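Local coordinates for protein type II restriction enzyme SfiI (PDB 2EZV) that recognises the double-stranded DNA sequence 5'-GGCCN(5)GGCC-3' as a tetramer and cleaves it endonucleolytically to leave terminal 5'-phosphates, at residues D[72-77]-D[140-145]; D[31-36]-D[243-248]; D[11-16]-D[188-193]; D[64-69]-D[82-87]. All blocks are in the same frame, centred on the assembly; numbering follows the deposited sequence.

Contact 1 (D[72-77]-D[140-145]); sequences RRFAGF and PHLMLQ
The guanidinium of Arg-72 meets strand 141-145 obliquely, with Leu-142 CD2, Leu-144 CD2 and Met-143 O around it, and a water lies in its plane at the edge. The Phe-74 ring likewise has Leu-142 CD2 set obliquely to it. This is a surface contact in the PD-(D/E)XK nuclease fold, where the loop before strand 80-86 passes an end strand of the mixed sheet. NH1 of Arg-72 gives a weak hydrogen bond to Met-143 O, 3.3 Å long and bent to 143° at the hydrogen. The water makes a second, indirect link: it accepts from Arg-72 NH2 (2.8 Å) and donates to Met-143 O (2.6 Å). One carbonyl oxygen thus takes a weak direct bond and a water-mediated one, which probably limits rotation of the guanidinium. The arginine chain bends at CB-CG (chi2 -55°), and the bend brings NH1 alongside Leu-142 and Leu-144; lower down, CG lies 3.8 Å from Leu-144 CD2. Leu-142 and Leu-144 are also tied by backbone bonds to Ala-154 and Leu-152 of strand 151-167, and both touch Val-83 of strand 80-86. The carbonyl of Phe-74 accepts a hydrogen bond from Tyr-60 of the second subunit. Phe-74 and Leu-142 run past each other in opposite directions, with CD2 of the ring 4.0 Å from CD2 of the leucine.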
loop_
_atom_site.group_PDB
_atom_site.type_symbol
_atom_site.label_atom_id
_atom_site.label_comp_id
_atom_site.label_asym_id
_atom_site.label_seq_id
_atom_site.Cartn_x
_atom_site.Cartn_y
_atom_site.Cartn_z
ATOM N N ARG D 72 -1.896 11.018 -10.172
ATOM C CA ARG D 72 -1.369 12.328 -10.513
ATOM C C ARG D 72 -0.424 12.787 -9.409
ATOM O O ARG D 72 -0.766 12.747 -8.223
ATOM C CB ARG D 72 -2.516 13.333 -10.668
ATOM C CG ARG D 72 -2.420 14.202 -11.910
ATOM C CD ARG D 72 -1.089 14.925 -11.976
ATOM N NE ARG D 72 -1.060 16.019 -12.943
ATOM C CZ ARG D 72 -1.953 17.002 -12.994
ATOM N NH1 ARG D 72 -2.972 17.034 -12.148
ATOM N NH2 ARG D 72 -1.800 17.992 -13.860
ATOM N N ARG D 73 0.763 13.226 -9.804
ATOM C CA ARG D 73 1.763 13.681 -8.845
ATOM C C ARG D 73 2.414 14.965 -9.337
ATOM O O ARG D 73 2.423 15.245 -10.535
ATOM C CB ARG D 73 2.854 12.622 -8.683
ATOM C CG ARG D 73 2.344 11.239 -8.351
ATOM C CD ARG D 73 3.347 10.180 -8.767
ATOM N NE ARG D 73 2.770 9.209 -9.691
ATOM C CZ ARG D 73 2.204 9.532 -10.848
ATOM N NH1 ARG D 73 2.141 10.803 -11.212
ATOM N NH2 ARG D 73 1.710 8.598 -11.647
ATOM N N PHE D 74 2.955 15.742 -8.404
ATOM C CA PHE D 74 3.655 16.977 -8.749
ATOM C C PHE D 74 4.752 17.241 -7.716
ATOM O O PHE D 74 4.667 16.780 -6.574
ATOM C CB PHE D 74 2.669 18.155 -8.811
ATOM C CG PHE D 74 2.008 18.468 -7.496
ATOM C CD1 PHE D 74 2.646 19.271 -6.556
ATOM C CD2 PHE D 74 0.757 17.945 -7.191
ATOM C CE1 PHE D 74 2.051 19.549 -5.332
ATOM C CE2 PHE D 74 0.156 18.215 -5.970
ATOM C CZ PHE D 74 0.805 19.021 -5.035
ATOM N N ALA D 75 5.784 17.969 -8.122
ATOM C CA ALA D 75 6.881 18.302 -7.220
ATOM C C ALA D 75 6.687 19.734 -6.722
ATOM O O ALA D 75 6.114 20.570 -7.418
ATOM C CB ALA D 75 8.203 18.166 -7.945
ATOM N N GLY D 76 7.160 20.012 -5.513
ATOM C CA GLY D 76 7.004 21.342 -4.944
ATOM C C GLY D 76 7.555 21.360 -3.534
ATOM O O GLY D 76 7.822 20.299 -2.966
ATOM N N PHE D 77 7.719 22.546 -2.952
ATOM C CA PHE D 77 8.284 22.638 -1.605
ATOM C C PHE D 77 7.398 22.173 -0.460
ATOM O O PHE D 77 7.878 21.992 0.667
ATOM C CB PHE D 77 8.781 24.057 -1.327
ATOM C CG PHE D 77 9.883 24.492 -2.243
ATOM C CD1 PHE D 77 9.594 24.989 -3.508
ATOM C CD2 PHE D 77 11.214 24.382 -1.850
ATOM C CE1 PHE D 77 10.616 25.376 -4.373
ATOM C CE2 PHE D 77 12.244 24.762 -2.704
ATOM C CZ PHE D 77 11.947 25.261 -3.970
ATOM N N PRO D 140 -6.005 27.305 -6.074
ATOM C CA PRO D 140 -7.300 26.885 -5.544
ATOM C C PRO D 140 -7.592 25.420 -5.851
ATOM O O PRO D 140 -8.347 24.767 -5.130
ATOM C CB PRO D 140 -8.275 27.832 -6.243
ATOM C CG PRO D 140 -7.637 28.004 -7.594
ATOM C CD PRO D 140 -6.172 28.198 -7.238
ATOM N N HIS D 141 -6.984 24.905 -6.914
ATOM C CA HIS D 141 -7.212 23.518 -7.300
ATOM C C HIS D 141 -6.302 23.086 -8.444
ATOM O O HIS D 141 -5.772 23.921 -9.164
ATOM C CB HIS D 141 -8.677 23.347 -7.714
ATOM C CG HIS D 141 -9.122 24.321 -8.763
ATOM N ND1 HIS D 141 -8.683 24.266 -10.069
ATOM C CD2 HIS D 141 -9.943 25.398 -8.690
ATOM C CE1 HIS D 141 -9.211 25.265 -10.755
ATOM N NE2 HIS D 141 -9.979 25.968 -9.940
ATOM N N LEU D 142 -6.125 21.779 -8.604
ATOM C CA LEU D 142 -5.298 21.229 -9.677
ATOM C C LEU D 142 -6.218 20.553 -10.683
ATOM O O LEU D 142 -6.972 19.650 -10.327
ATOM C CB LEU D 142 -4.313 20.196 -9.126
ATOM C CG LEU D 142 -3.358 19.526 -10.121
ATOM C CD1 LEU D 142 -2.389 20.554 -10.708
ATOM C CD2 LEU D 142 -2.589 18.443 -9.402
ATOM N N MET D 143 -6.158 20.982 -11.938
ATOM C CA MET D 143 -7.011 20.400 -12.960
ATOM C C MET D 143 -6.548 19.005 -13.349
ATOM O O MET D 143 -5.375 18.789 -13.653
ATOM C CB MET D 143 -7.058 21.313 -14.192
ATOM C CG MET D 143 -7.774 22.633 -13.945
ATOM S SD MET D 143 -9.510 22.391 -13.481
ATOM C CE MET D 143 -10.259 23.851 -14.179
ATOM N N LEU D 144 -7.479 18.060 -13.322
ATOM C CA LEU D 144 -7.195 16.673 -13.677
ATOM C C LEU D 144 -7.880 16.379 -15.010
ATOM O O LEU D 144 -8.960 16.899 -15.285
ATOM C CB LEU D 144 -7.740 15.725 -12.600
ATOM C CG LEU D 144 -7.304 15.945 -11.147
ATOM C CD1 LEU D 144 -8.011 14.941 -10.243
ATOM C CD2 LEU D 144 -5.804 15.799 -11.031
ATOM N N GLN D 145 -7.254 15.546 -15.832
ATOM C CA GLN D 145 -7.812 15.203 -17.133
ATOM C C GLN D 145 -8.685 13.958 -17.070
ATOM O O GLN D 145 -8.181 12.852 -16.863
ATOM C CB GLN D 145 -6.691 14.965 -18.147
ATOM C CG GLN D 145 -7.194 14.591 -19.534
ATOM C CD GLN D 145 -8.047 15.680 -20.143
ATOM O OE1 GLN D 145 -7.599 16.815 -20.281
ATOM N NE2 GLN D 145 -9.281 15.349 -20.506
HETATM O O HOH W 1 -3.342 20.305 -14.073
#

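Contact 2 (D[31-36]-D[243-248]); sequences YSKEAK and SEYTQP
Lys-33 lays its CB almost centrally over the Tyr-245 ring, 3.5 Å from the centroid and 9° off the normal, a CH-pi contact made by the root of a charged side chain. The contact joins helix 10-41 to the loop between strands 234-238 and 249-253, where an ST turn has Ser-243 OG accepting from Tyr-245 N. From CB the lysine runs extended, with CD 3.7 Å from Tyr-245 CE1, before turning at its last torsion. Beside it Glu-244 points the same way, and the salt bridge from Lys-33 NZ to Glu-244 OE1 is long at 3.6 Å. A glycine in place of Tyr-245 would probably leave the aliphatic part of Lys-33 without its aromatic platform and the lysine freer to swing. At the rim of the same ring, near its plane, sits Ser-32 OG; Phe-266 also meets this tyrosine. OG of Ser-32 lies between its own backbone N and carbonyl carbon (chi1 76°), which directs it to the loop backbone, and it is also bonded to Gln-29 O within the helix. The helix and loop are finally joined by Thr-246 N, which donates to Ser-32 OG over 2.8 Å, with 157° at the hydrogen.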
loop_
_atom_site.group_PDB
_atom_site.type_symbol
_atom_site.label_atom_id
_atom_site.label_comp_id
_atom_site.label_asym_id
_atom_site.label_seq_id
_atom_site.Cartn_x
_atom_site.Cartn_y
_atom_site.Cartn_z
ATOM N N TYR D 31 -0.121 7.947 16.224
ATOM C CA TYR D 31 1.311 7.901 15.956
ATOM C C TYR D 31 2.103 8.721 16.980
ATOM O O TYR D 31 3.327 8.788 16.902
ATOM C CB TYR D 31 1.594 8.457 14.562
ATOM C CG TYR D 31 3.006 8.203 14.079
ATOM C CD1 TYR D 31 3.426 6.911 13.746
ATOM C CD2 TYR D 31 3.930 9.247 13.964
ATOM C CE1 TYR D 31 4.729 6.663 13.314
ATOM C CE2 TYR D 31 5.241 9.004 13.533
ATOM C CZ TYR D 31 5.630 7.712 13.213
ATOM O OH TYR D 31 6.920 7.458 12.802
ATOM N N SER D 32 1.403 9.336 17.936
ATOM C CA SER D 32 2.051 10.195 18.931
ATOM C C SER D 32 3.123 9.542 19.808
ATOM O O SER D 32 4.122 10.177 20.131
ATOM C CB SER D 32 0.999 10.869 19.821
ATOM O OG SER D 32 0.461 9.965 20.765
ATOM N N LYS D 33 2.927 8.288 20.205
ATOM C CA LYS D 33 3.924 7.615 21.039
ATOM C C LYS D 33 5.248 7.506 20.294
ATOM O O LYS D 33 6.300 7.878 20.824
ATOM C CB LYS D 33 3.449 6.217 21.430
ATOM C CG LYS D 33 4.446 5.440 22.290
ATOM C CD LYS D 33 3.889 4.082 22.664
ATOM C CE LYS D 33 4.875 3.274 23.484
ATOM N NZ LYS D 33 6.135 3.014 22.735
ATOM N N GLU D 34 5.193 6.999 19.063
ATOM C CA GLU D 34 6.392 6.845 18.256
ATOM C C GLU D 34 6.955 8.194 17.839
ATOM O O GLU D 34 8.172 8.348 17.686
ATOM C CB GLU D 34 6.099 5.995 17.019
ATOM C CG GLU D 34 7.214 6.029 15.978
ATOM C CD GLU D 34 7.041 4.989 14.896
ATOM O OE1 GLU D 34 7.647 5.150 13.817
ATOM O OE2 GLU D 34 6.303 4.008 15.129
ATOM N N ALA D 35 6.074 9.173 17.658
ATOM C CA ALA D 35 6.506 10.510 17.268
ATOM C C ALA D 35 7.377 11.136 18.359
ATOM O O ALA D 35 8.442 11.693 18.075
ATOM C CB ALA D 35 5.293 11.398 16.990
ATOM N N LYS D 36 6.922 11.042 19.605
ATOM C CA LYS D 36 7.669 11.602 20.725
ATOM C C LYS D 36 9.026 10.921 20.780
ATOM O O LYS D 36 10.062 11.576 20.903
ATOM C CB LYS D 36 6.923 11.381 22.040
ATOM C CG LYS D 36 7.560 12.079 23.225
ATOM C CD LYS D 36 6.655 12.038 24.443
ATOM C CE LYS D 36 7.284 12.766 25.635
ATOM N NZ LYS D 36 8.513 12.076 26.147
ATOM N N SER D 243 0.446 9.597 29.975
ATOM C CA SER D 243 0.489 8.614 28.901
ATOM C C SER D 243 1.603 8.862 27.893
ATOM O O SER D 243 2.010 10.005 27.677
ATOM C CB SER D 243 -0.854 8.607 28.166
ATOM O OG SER D 243 -0.849 7.668 27.111
ATOM N N GLU D 244 2.078 7.788 27.265
ATOM C CA GLU D 244 3.137 7.888 26.263
ATOM C C GLU D 244 2.591 8.553 25.005
ATOM O O GLU D 244 3.341 9.132 24.221
ATOM C CB GLU D 244 3.666 6.509 25.877
ATOM C CG GLU D 244 4.110 5.622 27.016
ATOM C CD GLU D 244 4.716 4.328 26.499
ATOM O OE1 GLU D 244 5.907 4.355 26.111
ATOM O OE2 GLU D 244 3.999 3.295 26.458
ATOM N N TYR D 245 1.282 8.436 24.796
ATOM C CA TYR D 245 0.656 9.052 23.639
ATOM C C TYR D 245 0.147 10.399 24.090
ATOM O O TYR D 245 0.080 10.670 25.286
ATOM C CB TYR D 245 -0.544 8.244 23.144
ATOM C CG TYR D 245 -0.231 6.873 22.608
ATOM C CD1 TYR D 245 0.019 5.802 23.466
ATOM C CD2 TYR D 245 -0.219 6.636 21.235
ATOM C CE1 TYR D 245 0.270 4.522 22.964
ATOM C CE2 TYR D 245 0.032 5.368 20.724
ATOM C CZ TYR D 245 0.276 4.315 21.591
ATOM O OH TYR D 245 0.536 3.064 21.071
ATOM N N THR D 246 -0.218 11.238 23.134
ATOM C CA THR D 246 -0.756 12.544 23.460
ATOM C C THR D 246 -2.190 12.373 23.983
ATOM O O THR D 246 -2.781 11.303 23.859
ATOM C CB THR D 246 -0.791 13.451 22.214
ATOM O OG1 THR D 246 -1.337 12.716 21.112
ATOM C CG2 THR D 246 0.611 13.948 21.864
ATOM N N GLN D 247 -2.737 13.429 24.576
ATOM C CA GLN D 247 -4.103 13.393 25.078
ATOM C C GLN D 247 -5.027 13.521 23.867
ATOM O O GLN D 247 -5.025 14.541 23.171
ATOM C CB GLN D 247 -4.350 14.549 26.058
ATOM C CG GLN D 247 -3.512 14.476 27.323
ATOM C CD GLN D 247 -3.909 13.322 28.239
ATOM O OE1 GLN D 247 -3.106 12.857 29.056
ATOM N NE2 GLN D 247 -5.155 12.868 28.119
ATOM N N PRO D 248 -5.822 12.475 23.592
ATOM C CA PRO D 248 -6.747 12.475 22.457
ATOM C C PRO D 248 -7.883 13.471 22.681
ATOM O O PRO D 248 -8.961 13.101 23.146
ATOM C CB PRO D 248 -7.236 11.031 22.427
ATOM C CG PRO D 248 -7.300 10.706 23.900
ATOM C CD PRO D 248 -5.992 11.258 24.411
#

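Contact 3 (D[11-16]-D[188-193])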
loop_
_atom_site.group_PDB
_atom_site.type_symbol
_atom_site.label_atom_id
_atom_site.label_comp_id
_atom_site.label_asym_id
_atom_site.label_seq_id
_atom_site.Cartn_x
_atom_site.Cartn_y
_atom_site.Cartn_z
ATOM N N ASP D 11 -20.561 26.265 3.325
ATOM C CA ASP D 11 -20.672 25.393 4.489
ATOM C C ASP D 11 -20.174 23.983 4.210
ATOM O O ASP D 11 -19.422 23.410 5.005
ATOM C CB ASP D 11 -22.118 25.335 4.983
ATOM C CG ASP D 11 -22.455 26.473 5.911
ATOM O OD1 ASP D 11 -21.542 27.266 6.231
ATOM O OD2 ASP D 11 -23.628 26.572 6.329
ATOM N N GLU D 12 -20.594 23.429 3.079
ATOM C CA GLU D 12 -20.193 22.082 2.700
ATOM C C GLU D 12 -18.691 22.028 2.472
ATOM O O GLU D 12 -18.043 21.035 2.805
ATOM C CB GLU D 12 -20.954 21.647 1.445
ATOM C CG GLU D 12 -22.462 21.794 1.610
ATOM C CD GLU D 12 -23.235 21.589 0.323
ATOM O OE1 GLU D 12 -22.760 22.015 -0.753
ATOM O OE2 GLU D 12 -24.335 21.017 0.395
ATOM N N LEU D 13 -18.140 23.107 1.918
ATOM C CA LEU D 13 -16.704 23.189 1.672
ATOM C C LEU D 13 -15.936 23.124 2.989
ATOM O O LEU D 13 -14.960 22.393 3.106
ATOM C CB LEU D 13 -16.354 24.484 0.935
ATOM C CG LEU D 13 -14.859 24.702 0.686
ATOM C CD1 LEU D 13 -14.291 23.485 -0.021
ATOM C CD2 LEU D 13 -14.636 25.954 -0.145
ATOM N N GLU D 14 -16.378 23.882 3.985
ATOM C CA GLU D 14 -15.700 23.870 5.286
ATOM C C GLU D 14 -15.809 22.470 5.883
ATOM O O GLU D 14 -14.898 21.981 6.552
ATOM C CB GLU D 14 -16.340 24.877 6.253
ATOM C CG GLU D 14 -16.280 26.334 5.805
ATOM C CD GLU D 14 -16.220 27.289 6.980
ATOM O OE1 GLU D 14 -16.974 28.289 6.992
ATOM O OE2 GLU D 14 -15.405 27.043 7.897
ATOM N N SER D 15 -16.944 21.835 5.630
ATOM C CA SER D 15 -17.205 20.502 6.127
ATOM C C SER D 15 -16.171 19.497 5.634
ATOM O O SER D 15 -15.721 18.644 6.402
ATOM C CB SER D 15 -18.610 20.062 5.705
ATOM O OG SER D 15 -18.895 18.764 6.179
ATOM N N VAL D 16 -15.787 19.588 4.364
ATOM C CA VAL D 16 -14.802 18.648 3.848
ATOM C C VAL D 16 -13.428 18.953 4.421
ATOM O O VAL D 16 -12.587 18.056 4.537
ATOM C CB VAL D 16 -14.698 18.656 2.295
ATOM C CG1 VAL D 16 -15.973 19.177 1.683
ATOM C CG2 VAL D 16 -13.498 19.435 1.855
ATOM N N HIS D 188 -9.961 27.469 2.622
ATOM C CA HIS D 188 -9.750 27.584 1.191
ATOM C C HIS D 188 -10.039 29.019 0.735
ATOM O O HIS D 188 -10.811 29.750 1.367
ATOM C CB HIS D 188 -10.672 26.594 0.471
ATOM C CG HIS D 188 -10.482 26.547 -1.012
ATOM N ND1 HIS D 188 -10.992 27.506 -1.859
ATOM C CD2 HIS D 188 -9.847 25.648 -1.800
ATOM C CE1 HIS D 188 -10.683 27.199 -3.106
ATOM N NE2 HIS D 188 -9.987 26.076 -3.097
ATOM N N ALA D 189 -9.409 29.416 -0.365
ATOM C CA ALA D 189 -9.588 30.749 -0.920
ATOM C C ALA D 189 -11.065 31.156 -0.995
ATOM O O ALA D 189 -11.418 32.277 -0.638
ATOM C CB ALA D 189 -8.953 30.813 -2.310
ATOM N N ARG D 190 -11.921 30.246 -1.453
ATOM C CA ARG D 190 -13.354 30.522 -1.581
ATOM C C ARG D 190 -13.996 31.051 -0.307
ATOM O O ARG D 190 -15.096 31.612 -0.354
ATOM C CB ARG D 190 -14.124 29.267 -1.987
ATOM C CG ARG D 190 -14.122 28.934 -3.465
ATOM C CD ARG D 190 -15.117 27.804 -3.709
ATOM N NE ARG D 190 -16.471 28.237 -3.395
ATOM C CZ ARG D 190 -17.509 27.425 -3.235
ATOM N NH1 ARG D 190 -17.362 26.113 -3.350
ATOM N NH2 ARG D 190 -18.706 27.930 -2.966
ATOM N N LEU D 191 -13.311 30.865 0.819
ATOM C CA LEU D 191 -13.815 31.281 2.121
ATOM C C LEU D 191 -13.263 32.614 2.624
ATOM O O LEU D 191 -13.421 32.948 3.800
ATOM C CB LEU D 191 -13.510 30.186 3.150
ATOM C CG LEU D 191 -14.143 28.825 2.850
ATOM C CD1 LEU D 191 -13.525 27.747 3.726
ATOM C CD2 LEU D 191 -15.643 28.919 3.070
ATOM N N LYS D 192 -12.630 33.379 1.741
ATOM C CA LYS D 192 -12.057 34.662 2.136
ATOM C C LYS D 192 -13.055 35.605 2.805
ATOM O O LYS D 192 -12.788 36.117 3.889
ATOM C CB LYS D 192 -11.414 35.363 0.932
ATOM C CG LYS D 192 -10.831 36.713 1.290
ATOM C CD LYS D 192 -9.884 37.234 0.228
ATOM C CE LYS D 192 -9.382 38.616 0.613
ATOM N NZ LYS D 192 -8.876 38.664 2.020
ATOM N N GLN D 193 -14.200 35.830 2.165
ATOM C CA GLN D 193 -15.212 36.723 2.720
ATOM C C GLN D 193 -15.565 36.366 4.170
ATOM O O GLN D 193 -15.839 37.252 4.986
ATOM C CB GLN D 193 -16.467 36.697 1.847
#
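A buried, mainly apolar contact packs the first turns of helix 10-41 against the turn that leads from strand 176-186 into the short helix 192-195. Leu-13 carries one half of it. Its CG stands opposite the backbone N (chi1 177°), which directs CD2 into the turn, where that methyl lies 3.8 Å from Arg-190 CB, 4.1 Å from His-188 CB and 4.2 Å from Leu-191 CG. The other half is Glu-14, whose CG packs against both methyls of Leu-191, 3.7 Å from CD1 and 3.8 Å from CD2. Leu-191 occupies the N-cap position of helix 192-195 and also touches Leu-10 and Glu-17 of the long helix. Cutting Leu-191 back to an alanine is likely to open a gap beside Leu-13 CD2 and take away the apolar cover of Glu-14 CG. The turn has its own brace: Arg-190 N donates to His-188 ND1 over 2.9 Å at 168°, lying close to the plane of the imidazole. That ring is held at its other nitrogen too, since NE2 bonds to Pro-140 O. The polar ends find partners round the apolar patch: Glu-14 reaches Tyr-195, Arg-194 and Arg-233, while Arg-190 NH1 bonds to Leu-8 O. Aliphatic parts therefore make the direct contact here, and the Glu-14 carboxylate is probably kept ionised by Arg-194 and Arg-233.

Contact 4 (D[64-69]-D[82-87])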
loop_
_atom_site.group_PDB
_atom_site.type_symbol
_atom_site.label_atom_id
_atom_site.label_comp_id
_atom_site.label_asym_id
_atom_site.label_seq_id
_atom_site.Cartn_x
_atom_site.Cartn_y
_atom_site.Cartn_z
ATOM N N VAL D 64 -0.150 6.691 6.222
ATOM C CA VAL D 64 -0.809 5.476 6.657
ATOM C C VAL D 64 -2.339 5.632 6.717
ATOM O O VAL D 64 -3.077 4.649 6.779
ATOM C CB VAL D 64 -0.181 5.074 8.038
ATOM C CG1 VAL D 64 -1.213 5.062 9.131
ATOM C CG2 VAL D 64 0.569 3.757 7.911
ATOM N N ALA D 65 -2.802 6.878 6.646
ATOM C CA ALA D 65 -4.222 7.192 6.721
ATOM C C ALA D 65 -4.744 7.869 5.458
ATOM O O ALA D 65 -5.652 8.700 5.521
ATOM C CB ALA D 65 -4.462 8.095 7.910
ATOM N N GLU D 66 -4.180 7.511 4.313
ATOM C CA GLU D 66 -4.572 8.118 3.041
ATOM C C GLU D 66 -5.850 7.496 2.445
ATOM O O GLU D 66 -6.382 6.521 2.985
ATOM C CB GLU D 66 -3.398 7.990 2.066
ATOM C CG GLU D 66 -3.304 9.093 1.030
ATOM C CD GLU D 66 -3.331 10.480 1.630
ATOM O OE1 GLU D 66 -2.383 10.876 2.343
ATOM O OE2 GLU D 66 -4.323 11.181 1.383
ATOM N N THR D 67 -6.357 8.080 1.356
ATOM C CA THR D 67 -7.554 7.543 0.698
ATOM C C THR D 67 -7.427 7.433 -0.822
ATOM O O THR D 67 -6.563 8.057 -1.431
ATOM C CB THR D 67 -8.835 8.392 0.985
ATOM O OG1 THR D 67 -8.707 9.696 0.396
ATOM C CG2 THR D 67 -9.081 8.513 2.479
ATOM N N TYR D 68 -8.307 6.612 -1.400
ATOM C CA TYR D 68 -8.439 6.368 -2.838
ATOM C C TYR D 68 -7.529 7.264 -3.681
ATOM O O TYR D 68 -7.943 8.332 -4.127
ATOM C CB TYR D 68 -9.906 6.611 -3.204
ATOM C CG TYR D 68 -10.361 6.168 -4.575
ATOM C CD1 TYR D 68 -11.706 6.277 -4.935
ATOM C CD2 TYR D 68 -9.466 5.625 -5.506
ATOM C CE1 TYR D 68 -12.157 5.855 -6.189
ATOM C CE2 TYR D 68 -9.905 5.197 -6.764
ATOM C CZ TYR D 68 -11.254 5.313 -7.098
ATOM O OH TYR D 68 -11.711 4.868 -8.323
ATOM N N PRO D 69 -6.283 6.830 -3.926
ATOM C CA PRO D 69 -5.331 7.618 -4.716
ATOM C C PRO D 69 -5.708 7.921 -6.170
ATOM O O PRO D 69 -6.343 7.115 -6.862
ATOM C CB PRO D 69 -4.035 6.792 -4.641
ATOM C CG PRO D 69 -4.177 6.010 -3.364
ATOM C CD PRO D 69 -5.641 5.602 -3.420
ATOM N N ARG D 82 -0.635 14.778 -1.753
ATOM C CA ARG D 82 -1.214 13.627 -2.422
ATOM C C ARG D 82 -2.499 14.047 -3.114
ATOM O O ARG D 82 -3.330 14.728 -2.518
ATOM C CB ARG D 82 -1.537 12.505 -1.416
ATOM C CG ARG D 82 -0.332 11.787 -0.792
ATOM C CD ARG D 82 0.548 11.070 -1.829
ATOM N NE ARG D 82 1.649 10.355 -1.174
ATOM C CZ ARG D 82 2.603 9.671 -1.806
ATOM N NH1 ARG D 82 2.618 9.592 -3.137
ATOM N NH2 ARG D 82 3.550 9.063 -1.098
ATOM N N VAL D 83 -2.642 13.664 -4.380
ATOM C CA VAL D 83 -3.857 13.950 -5.142
ATOM C C VAL D 83 -4.681 12.678 -4.915
ATOM O O VAL D 83 -4.201 11.578 -5.192
ATOM C CB VAL D 83 -3.562 14.109 -6.653
ATOM C CG1 VAL D 83 -4.850 14.478 -7.405
ATOM C CG2 VAL D 83 -2.474 15.168 -6.863
ATOM N N ARG D 84 -5.907 12.824 -4.416
ATOM C CA ARG D 84 -6.724 11.662 -4.091
ATOM C C ARG D 84 -8.220 11.961 -4.166
ATOM O O ARG D 84 -8.621 13.099 -4.358
ATOM C CB ARG D 84 -6.401 11.237 -2.658
ATOM C CG ARG D 84 -6.816 12.331 -1.660
ATOM C CD ARG D 84 -6.390 12.112 -0.224
ATOM N NE ARG D 84 -7.105 13.061 0.632
ATOM C CZ ARG D 84 -6.997 13.139 1.958
ATOM N NH1 ARG D 84 -6.183 12.331 2.618
ATOM N NH2 ARG D 84 -7.748 14.004 2.631
ATOM N N TRP D 85 -9.037 10.922 -4.009
ATOM C CA TRP D 85 -10.491 11.065 -3.997
ATOM C C TRP D 85 -10.894 11.053 -2.526
ATOM O O TRP D 85 -10.469 10.181 -1.765
ATOM C CB TRP D 85 -11.192 9.885 -4.682
ATOM C CG TRP D 85 -11.055 9.812 -6.165
ATOM C CD1 TRP D 85 -10.278 8.950 -6.871
ATOM C CD2 TRP D 85 -11.796 10.569 -7.131
ATOM N NE1 TRP D 85 -10.495 9.108 -8.221
ATOM C CE2 TRP D 85 -11.424 10.094 -8.408
ATOM C CE3 TRP D 85 -12.748 11.598 -7.040
ATOM C CZ2 TRP D 85 -11.970 10.610 -9.591
ATOM C CZ3 TRP D 85 -13.293 12.111 -8.219
ATOM C CH2 TRP D 85 -12.900 11.613 -9.477
ATOM N N LEU D 86 -11.705 12.017 -2.121
ATOM C CA LEU D 86 -12.148 12.065 -0.746
ATOM C C LEU D 86 -13.635 11.728 -0.688
ATOM O O LEU D 86 -14.480 12.523 -1.097
ATOM C CB LEU D 86 -11.910 13.459 -0.162
ATOM C CG LEU D 86 -12.327 13.670 1.300
ATOM C CD1 LEU D 86 -11.473 12.774 2.195
ATOM C CD2 LEU D 86 -12.164 15.143 1.693
ATOM N N PRO D 87 -13.976 10.532 -0.196
ATOM C CA PRO D 87 -15.401 10.196 -0.128
ATOM C C PRO D 87 -16.122 11.039 0.919
ATOM O O PRO D 87 -15.573 11.321 1.982
ATOM C CB PRO D 87 -15.394 8.708 0.219
ATOM C CG PRO D 87 -14.122 8.523 0.956
ATOM C CD PRO D 87 -13.135 9.389 0.202
HETATM O O HOH W 2 -5.790 11.753 5.499
HETATM O O HOH W 3 -8.398 7.635 -9.539
#
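Tyr-68 O accepts from Trp-85 N over 2.8 Å with a nearly straight 166° at the hydrogen, and Thr-67 OG1 donates to Trp-85 O, also 2.8 Å away, so both backbone polar atoms of Trp-85 are answered by the loop. The threonine hydroxyl sits 34° from the carbonyl plane. Pro-69 and Arg-84 form a single beta bridge, which pins the loop after helix 49-62 to strand 80-86 of the nuclease sheet. Arg-84 NH1 makes a salt bridge with Glu-66 OE2, whose exact position is less certain, and also donates to a water, 3.0 Å off, that bonds in turn to Ala-65 O. Both partners lie at the guanidinium edge in its plane; NH2 is taken by Gln-95, and Glu-66 OE1 by Tyr-80. Trp-85 NE1 gives its hydrogen to another water 2.9 Å away. Above the centre of the Tyr-68 ring stands Trp-85 CD1, at 3.4 Å, with the two ring planes inclined by 41°. Backbone bonds from Glu-66 and Tyr-68 reach the third subunit, placing the loop at a subunit interface. With its hydrogens shared among a carboxylate, a water and Gln-95, the buried Arg-84 guanidinium is probably held both in orientation and in its charged state.

Contacts 1 and 4 interlock: their segments alternate along the chain, their centres lie 14 Å apart, and Val-83 of contact 4 packs on Arg-72, Phe-74, Leu-142 and Leu-144 of contact 1, at the same mixed sheet. Contact 3, 20 Å from each, meets contact 1 through His-188 NE2 and Pro-140 O and contact 4 through Leu-86 against Val-16. Helix 10-41 serves contacts 2 and 3, whose centres are 31 Å apart on opposite sides of the chain's centre. Contact 1 is nested in the loops closed by 2 and 3, as is contact 4. Contacts 1, 2 and 4 touch the second subunit and contacts 2, 3 and 4 the third, so all four lie near subunit interfaces.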